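Local coordinates for protein fatty acid synthase 1, isoform A (Drosophila melanogaster, PDB 6FN6) that probably carries out the dehydration and reduction steps of de novo fatty acid synthesis, as the modifying region of a multifunctional synthase, at residues A[513-518]-A[548-553]; A[487-492]-A[520-525]. All blocks are in the same frame, centred on the assembly; numbering follows the deposited sequence.

Interactions 1 and 2 show two ways of packing around one α/β sheet: the first joins strands 512-517 and 549-557, which have one strand between them, and the second joins strand 483-489 to the loop after 512-517. Both lie in the pseudo-KR part of the modifying region, with centres about 10 Å apart, and both are remote from the predicted dehydratase residues His24 and Asp175. Their segments alternate along the chain. Strands 483-489 and 512-517 are parallel neighbours, tied by probable backbone hydrogen bonds from Cys488 N to Val515 O (3.0 Å) and Gly490 N to Val517 O (2.8 Å). The two methyls of Val515 serve both contacts: CG1 touches Trp550, and CG2 lies 3.7 Å from Phe525 CE1.

Interaction 1 of 2, residues A[513-518]-A[548-553]; sequences RLVFVQ and GAWGTF
Trp550 brings the far corner of its six-membered ring against two valines of strand 512-517, an example of how an aromatic residue can reach across an intervening strand. Its CH2 atom lies 4.1 Å from Val515 CG1 and 4.2 Å from Val517 CG2, so different branches of two valines with the same first torsion converge on one ring carbon. Both methyls approach the indole obliquely, and CZ3 sits near the Phe516 carbonyl oxygen. With CG beside the backbone N (chi1 -71°), the indole reaches the valines although its CB is not directed at them. At the other end Phe553 points its CZ at Gln518, whose NE2 stands 4.2 Å away at the ring edge. The amide and ring planes are only 18° apart; Gln518 is poorly ordered, and this touch is loose. Phe516 contributes buried surface beside them, with Gln518 CG lying in the plane of its ring, at the edge. No hydrogen bond links the segments. Their strand axes come no closer than 9.1 Å, as fits strands separated by 542-546, and they run at 115° to each other. The contact thus spans both faces of a Rossmann-like sheet: Val515, Val517 and Trp550 pack under helix 530-536, where Trp550 NE1 makes a weak hydrogen bond to Leu531 O, while Phe516 and Phe553 lie against helix 496-504.

Interaction 2 of 2, residues A[487-492]-A[520-525]; sequences VCQGEE and AKAEKF
Val487 sets one methyl over a face of the Phe525 ring, a CH-pi contact in which CG2 is 3.8 Å from the ring centroid. It stands 20° off the ring normal, 3.6 Å from Phe525 CG, and the other branch, CG1, rests near Phe525 CB. Two residues on, Gln489 stretches out from the strand (CG anti to the backbone N, chi1 -179°) and delivers its amide to the loop. NE2 gives a weak hydrogen bond to Ala520 O, 3.3 Å long and bent to 121°, while Ala522 CB lies alongside NE2 at 3.7 Å. Gly490 follows the strand, and its CA meets the Ala520 methyl. Farther out, Tyr485, Val456 and Leu536 pack on Phe525, and Tyr532 OH hydrogen-bonds to Glu523 O. Were Phe525 an alanine, the Val487 methyl would probably lose the ring face it lies over, leaving a gap toward Val456 and Leu536. In the pseudo-KR domain, 520-525 belongs to the loop from strand 512-517 to helix 530-536, laid against the neighbouring parallel strand 483-489. The chemistry is mixed: apolar packing of Val487 on Phe525, and a Gln489 amide lying along the loop with one weak, bent hydrogen bond.

Interaction 1 of 2, residues A[513-518]-A[548-553]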
loop_
_atom_site.group_PDB
_atom_site.type_symbol
_atom_site.label_atom_id
_atom_site.label_comp_id
_atom_site.label_asym_id
_atom_site.label_seq_id
_atom_site.Cartn_x
_atom_site.Cartn_y
_atom_site.Cartn_z
ATOM N N ARG A 513 62.427 -32.760 -42.483
ATOM C CA ARG A 513 61.640 -32.452 -43.676
ATOM C C ARG A 513 60.655 -33.586 -43.960
ATOM O O ARG A 513 61.065 -34.716 -44.220
ATOM C CB ARG A 513 62.545 -32.230 -44.890
ATOM C CG ARG A 513 63.606 -31.153 -44.713
ATOM C CD ARG A 513 63.001 -29.759 -44.629
ATOM N NE ARG A 513 64.030 -28.724 -44.517
ATOM C CZ ARG A 513 64.545 -28.290 -43.370
ATOM N NH1 ARG A 513 64.141 -28.801 -42.214
ATOM N NH2 ARG A 513 65.475 -27.345 -43.378
ATOM N N LEU A 514 59.362 -33.276 -43.929
ATOM C CA LEU A 514 58.327 -34.294 -44.108
ATOM C C LEU A 514 57.999 -34.529 -45.578
ATOM O O LEU A 514 57.647 -33.603 -46.308
ATOM C CB LEU A 514 57.054 -33.896 -43.359
ATOM C CG LEU A 514 55.834 -34.796 -43.576
ATOM C CD1 LEU A 514 56.129 -36.231 -43.163
ATOM C CD2 LEU A 514 54.646 -34.255 -42.809
ATOM N N VAL A 515 58.110 -35.787 -45.995
ATOM C CA VAL A 515 57.751 -36.197 -47.347
ATOM C C VAL A 515 56.566 -37.155 -47.265
ATOM O O VAL A 515 56.731 -38.346 -47.003
ATOM C CB VAL A 515 58.951 -36.835 -48.071
ATOM C CG1 VAL A 515 58.594 -37.191 -49.507
ATOM C CG2 VAL A 515 60.144 -35.891 -48.038
ATOM N N PHE A 516 55.370 -36.615 -47.478
ATOM C CA PHE A 516 54.133 -37.371 -47.305
ATOM C C PHE A 516 53.528 -37.754 -48.656
ATOM O O PHE A 516 53.183 -36.886 -49.458
ATOM C CB PHE A 516 53.127 -36.552 -46.491
ATOM C CG PHE A 516 51.986 -37.359 -45.945
ATOM C CD1 PHE A 516 50.877 -37.638 -46.724
ATOM C CD2 PHE A 516 52.017 -37.820 -44.642
ATOM C CE1 PHE A 516 49.826 -38.378 -46.217
ATOM C CE2 PHE A 516 50.967 -38.557 -44.128
ATOM C CZ PHE A 516 49.870 -38.835 -44.915
ATOM N N VAL A 517 53.395 -39.053 -48.902
ATOM C CA VAL A 517 52.876 -39.543 -50.174
ATOM C C VAL A 517 51.675 -40.456 -49.947
ATOM O O VAL A 517 51.814 -41.565 -49.434
ATOM C CB VAL A 517 53.977 -40.280 -50.968
ATOM C CG1 VAL A 517 53.444 -40.758 -52.306
ATOM C CG2 VAL A 517 55.194 -39.384 -51.159
ATOM N N GLN A 518 50.497 -39.988 -50.349
ATOM C CA GLN A 518 49.267 -40.746 -50.146
ATOM C C GLN A 518 49.265 -42.037 -50.954
ATOM O O GLN A 518 49.042 -43.118 -50.410
ATOM C CB GLN A 518 48.045 -39.904 -50.522
ATOM C CG GLN A 518 47.866 -38.648 -49.689
ATOM C CD GLN A 518 46.508 -38.005 -49.900
ATOM O OE1 GLN A 518 45.714 -38.461 -50.723
ATOM N NE2 GLN A 518 46.233 -36.941 -49.153
ATOM N N GLY A 548 49.434 -36.810 -57.985
ATOM C CA GLY A 548 50.455 -36.306 -58.884
ATOM C C GLY A 548 50.929 -34.895 -58.594
ATOM O O GLY A 548 51.859 -34.409 -59.241
ATOM N N ALA A 549 50.301 -34.236 -57.623
ATOM C CA ALA A 549 50.631 -32.849 -57.313
ATOM C C ALA A 549 51.165 -32.694 -55.896
ATOM O O ALA A 549 50.570 -33.183 -54.935
ATOM C CB ALA A 549 49.408 -31.964 -57.507
ATOM N N TRP A 550 52.300 -32.012 -55.779
ATOM C CA TRP A 550 52.858 -31.669 -54.482
ATOM C C TRP A 550 52.085 -30.504 -53.884
ATOM O O TRP A 550 51.625 -29.619 -54.605
ATOM C CB TRP A 550 54.339 -31.314 -54.606
ATOM C CG TRP A 550 55.210 -32.492 -54.911
ATOM C CD1 TRP A 550 55.821 -32.774 -56.096
ATOM C CD2 TRP A 550 55.572 -33.547 -54.009
ATOM N NE1 TRP A 550 56.540 -33.939 -55.990
ATOM C CE2 TRP A 550 56.406 -34.432 -54.719
ATOM C CE3 TRP A 550 55.276 -33.825 -52.671
ATOM C CZ2 TRP A 550 56.943 -35.578 -54.138
ATOM C CZ3 TRP A 550 55.812 -34.963 -52.096
ATOM C CH2 TRP A 550 56.635 -35.826 -52.830
ATOM N N GLY A 551 51.947 -30.502 -52.564
ATOM C CA GLY A 551 51.248 -29.432 -51.882
ATOM C C GLY A 551 51.340 -29.515 -50.373
ATOM O O GLY A 551 52.149 -30.260 -49.823
ATOM N N THR A 552 50.495 -28.741 -49.706
ATOM C CA THR A 552 50.454 -28.707 -48.253
ATOM C C THR A 552 49.008 -28.677 -47.779
ATOM O O THR A 552 48.092 -28.457 -48.574
ATOM C CB THR A 552 51.182 -27.472 -47.694
ATOM O OG1 THR A 552 50.525 -26.284 -48.152
ATOM C CG2 THR A 552 52.627 -27.449 -48.153
ATOM N N PHE A 553 48.807 -28.917 -46.488
ATOM C CA PHE A 553 47.492 -28.755 -45.878
ATOM C C PHE A 553 47.415 -27.402 -45.187
ATOM O O PHE A 553 48.123 -27.150 -44.214
ATOM C CB PHE A 553 47.206 -29.881 -44.887
ATOM C CG PHE A 553 46.781 -31.158 -45.541
ATOM C CD1 PHE A 553 45.501 -31.297 -46.043
ATOM C CD2 PHE A 553 47.663 -32.218 -45.659
ATOM C CE1 PHE A 553 45.103 -32.470 -46.650
ATOM C CE2 PHE A 553 47.272 -33.397 -46.265
ATOM C CZ PHE A 553 45.990 -33.522 -46.762
#

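Interaction 2 of 2, residues A[487-492]-A[520-525]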
loop_
_atom_site.group_PDB
_atom_site.type_symbol
_atom_site.label_atom_id
_atom_site.label_comp_id
_atom_site.label_asym_id
_atom_site.label_seq_id
_atom_site.Cartn_x
_atom_site.Cartn_y
_atom_site.Cartn_z
ATOM N N VAL A 487 59.942 -39.865 -44.186
ATOM C CA VAL A 487 59.156 -40.332 -45.323
ATOM C C VAL A 487 57.987 -41.176 -44.841
ATOM O O VAL A 487 58.180 -42.174 -44.156
ATOM C CB VAL A 487 60.031 -41.128 -46.311
ATOM C CG1 VAL A 487 59.206 -41.603 -47.499
ATOM C CG2 VAL A 487 61.202 -40.281 -46.781
ATOM N N CYS A 488 56.774 -40.770 -45.200
ATOM C CA CYS A 488 55.571 -41.498 -44.805
ATOM C C CYS A 488 54.714 -41.821 -46.027
ATOM O O CYS A 488 53.801 -41.070 -46.369
ATOM C CB CYS A 488 54.758 -40.689 -43.794
ATOM S SG CYS A 488 53.256 -41.524 -43.233
ATOM N N GLN A 489 55.019 -42.936 -46.685
ATOM C CA GLN A 489 54.342 -43.301 -47.926
ATOM C C GLN A 489 53.279 -44.382 -47.723
ATOM O O GLN A 489 53.576 -45.482 -47.258
ATOM C CB GLN A 489 55.366 -43.782 -48.957
ATOM C CG GLN A 489 54.761 -44.157 -50.300
ATOM C CD GLN A 489 55.797 -44.267 -51.405
ATOM O OE1 GLN A 489 56.993 -44.082 -51.176
ATOM N NE2 GLN A 489 55.339 -44.569 -52.613
ATOM N N GLY A 490 52.043 -44.059 -48.095
ATOM C CA GLY A 490 50.943 -45.009 -48.056
ATOM C C GLY A 490 50.681 -45.620 -46.693
ATOM O O GLY A 490 50.502 -46.832 -46.574
ATOM N N GLU A 491 50.652 -44.777 -45.666
ATOM C CA GLU A 491 50.414 -45.237 -44.302
ATOM C C GLU A 491 49.103 -44.712 -43.720
ATOM O O GLU A 491 48.763 -43.540 -43.877
ATOM C CB GLU A 491 51.577 -44.825 -43.399
ATOM C CG GLU A 491 52.894 -45.495 -43.737
ATOM C CD GLU A 491 52.846 -46.987 -43.500
ATOM O OE1 GLU A 491 52.212 -47.407 -42.509
ATOM O OE2 GLU A 491 53.465 -47.741 -44.280
ATOM N N GLU A 492 48.374 -45.597 -43.046
ATOM C CA GLU A 492 47.129 -45.230 -42.379
ATOM C C GLU A 492 47.412 -44.747 -40.960
ATOM O O GLU A 492 48.468 -45.026 -40.393
ATOM C CB GLU A 492 46.150 -46.409 -42.350
ATOM C CG GLU A 492 45.543 -46.769 -43.703
ATOM C CD GLU A 492 46.554 -47.327 -44.686
ATOM O OE1 GLU A 492 47.768 -47.250 -44.407
ATOM O OE2 GLU A 492 46.129 -47.843 -45.742
ATOM N N ALA A 520 50.407 -45.241 -52.547
ATOM C CA ALA A 520 51.491 -46.159 -52.212
ATOM C C ALA A 520 52.263 -46.602 -53.452
ATOM O O ALA A 520 53.385 -47.098 -53.344
ATOM C CB ALA A 520 50.940 -47.371 -51.476
ATOM N N LYS A 521 51.662 -46.431 -54.625
ATOM C CA LYS A 521 52.342 -46.747 -55.877
ATOM C C LYS A 521 52.957 -45.468 -56.438
ATOM O O LYS A 521 52.283 -44.672 -57.093
ATOM C CB LYS A 521 51.390 -47.400 -56.884
ATOM C CG LYS A 521 50.219 -46.542 -57.298
ATOM C CD LYS A 521 49.006 -47.388 -57.636
ATOM C CE LYS A 521 47.758 -46.535 -57.781
ATOM N NZ LYS A 521 46.556 -47.360 -58.083
ATOM N N ALA A 522 54.238 -45.271 -56.160
ATOM C CA ALA A 522 54.953 -44.087 -56.613
ATOM C C ALA A 522 56.445 -44.342 -56.488
ATOM O O ALA A 522 56.861 -45.231 -55.744
ATOM C CB ALA A 522 54.540 -42.866 -55.806
ATOM N N GLU A 523 57.251 -43.573 -57.212
ATOM C CA GLU A 523 58.694 -43.767 -57.174
ATOM C C GLU A 523 59.148 -43.691 -55.725
ATOM O O GLU A 523 58.729 -42.800 -54.984
ATOM C CB GLU A 523 59.424 -42.716 -58.015
ATOM C CG GLU A 523 59.182 -42.811 -59.514
ATOM C CD GLU A 523 57.863 -42.193 -59.941
ATOM O OE1 GLU A 523 57.089 -41.765 -59.059
ATOM O OE2 GLU A 523 57.604 -42.132 -61.161
ATOM N N LYS A 524 60.001 -44.626 -55.321
ATOM C CA LYS A 524 60.484 -44.655 -53.951
ATOM C C LYS A 524 61.123 -43.313 -53.654
ATOM O O LYS A 524 61.546 -42.610 -54.572
ATOM C CB LYS A 524 61.493 -45.788 -53.745
ATOM C CG LYS A 524 60.972 -47.171 -54.103
ATOM C CD LYS A 524 59.783 -47.570 -53.245
ATOM C CE LYS A 524 59.320 -48.979 -53.572
ATOM N NZ LYS A 524 58.175 -49.400 -52.725
ATOM N N PHE A 525 61.192 -42.941 -52.382
ATOM C CA PHE A 525 61.799 -41.667 -52.039
ATOM C C PHE A 525 63.238 -41.679 -52.537
ATOM O O PHE A 525 63.953 -42.667 -52.375
ATOM C CB PHE A 525 61.750 -41.403 -50.535
ATOM C CG PHE A 525 62.556 -40.212 -50.115
ATOM C CD1 PHE A 525 62.022 -38.938 -50.194
ATOM C CD2 PHE A 525 63.850 -40.361 -49.648
ATOM C CE1 PHE A 525 62.760 -37.838 -49.816
ATOM C CE2 PHE A 525 64.593 -39.262 -49.267
ATOM C CZ PHE A 525 64.048 -37.999 -49.351
#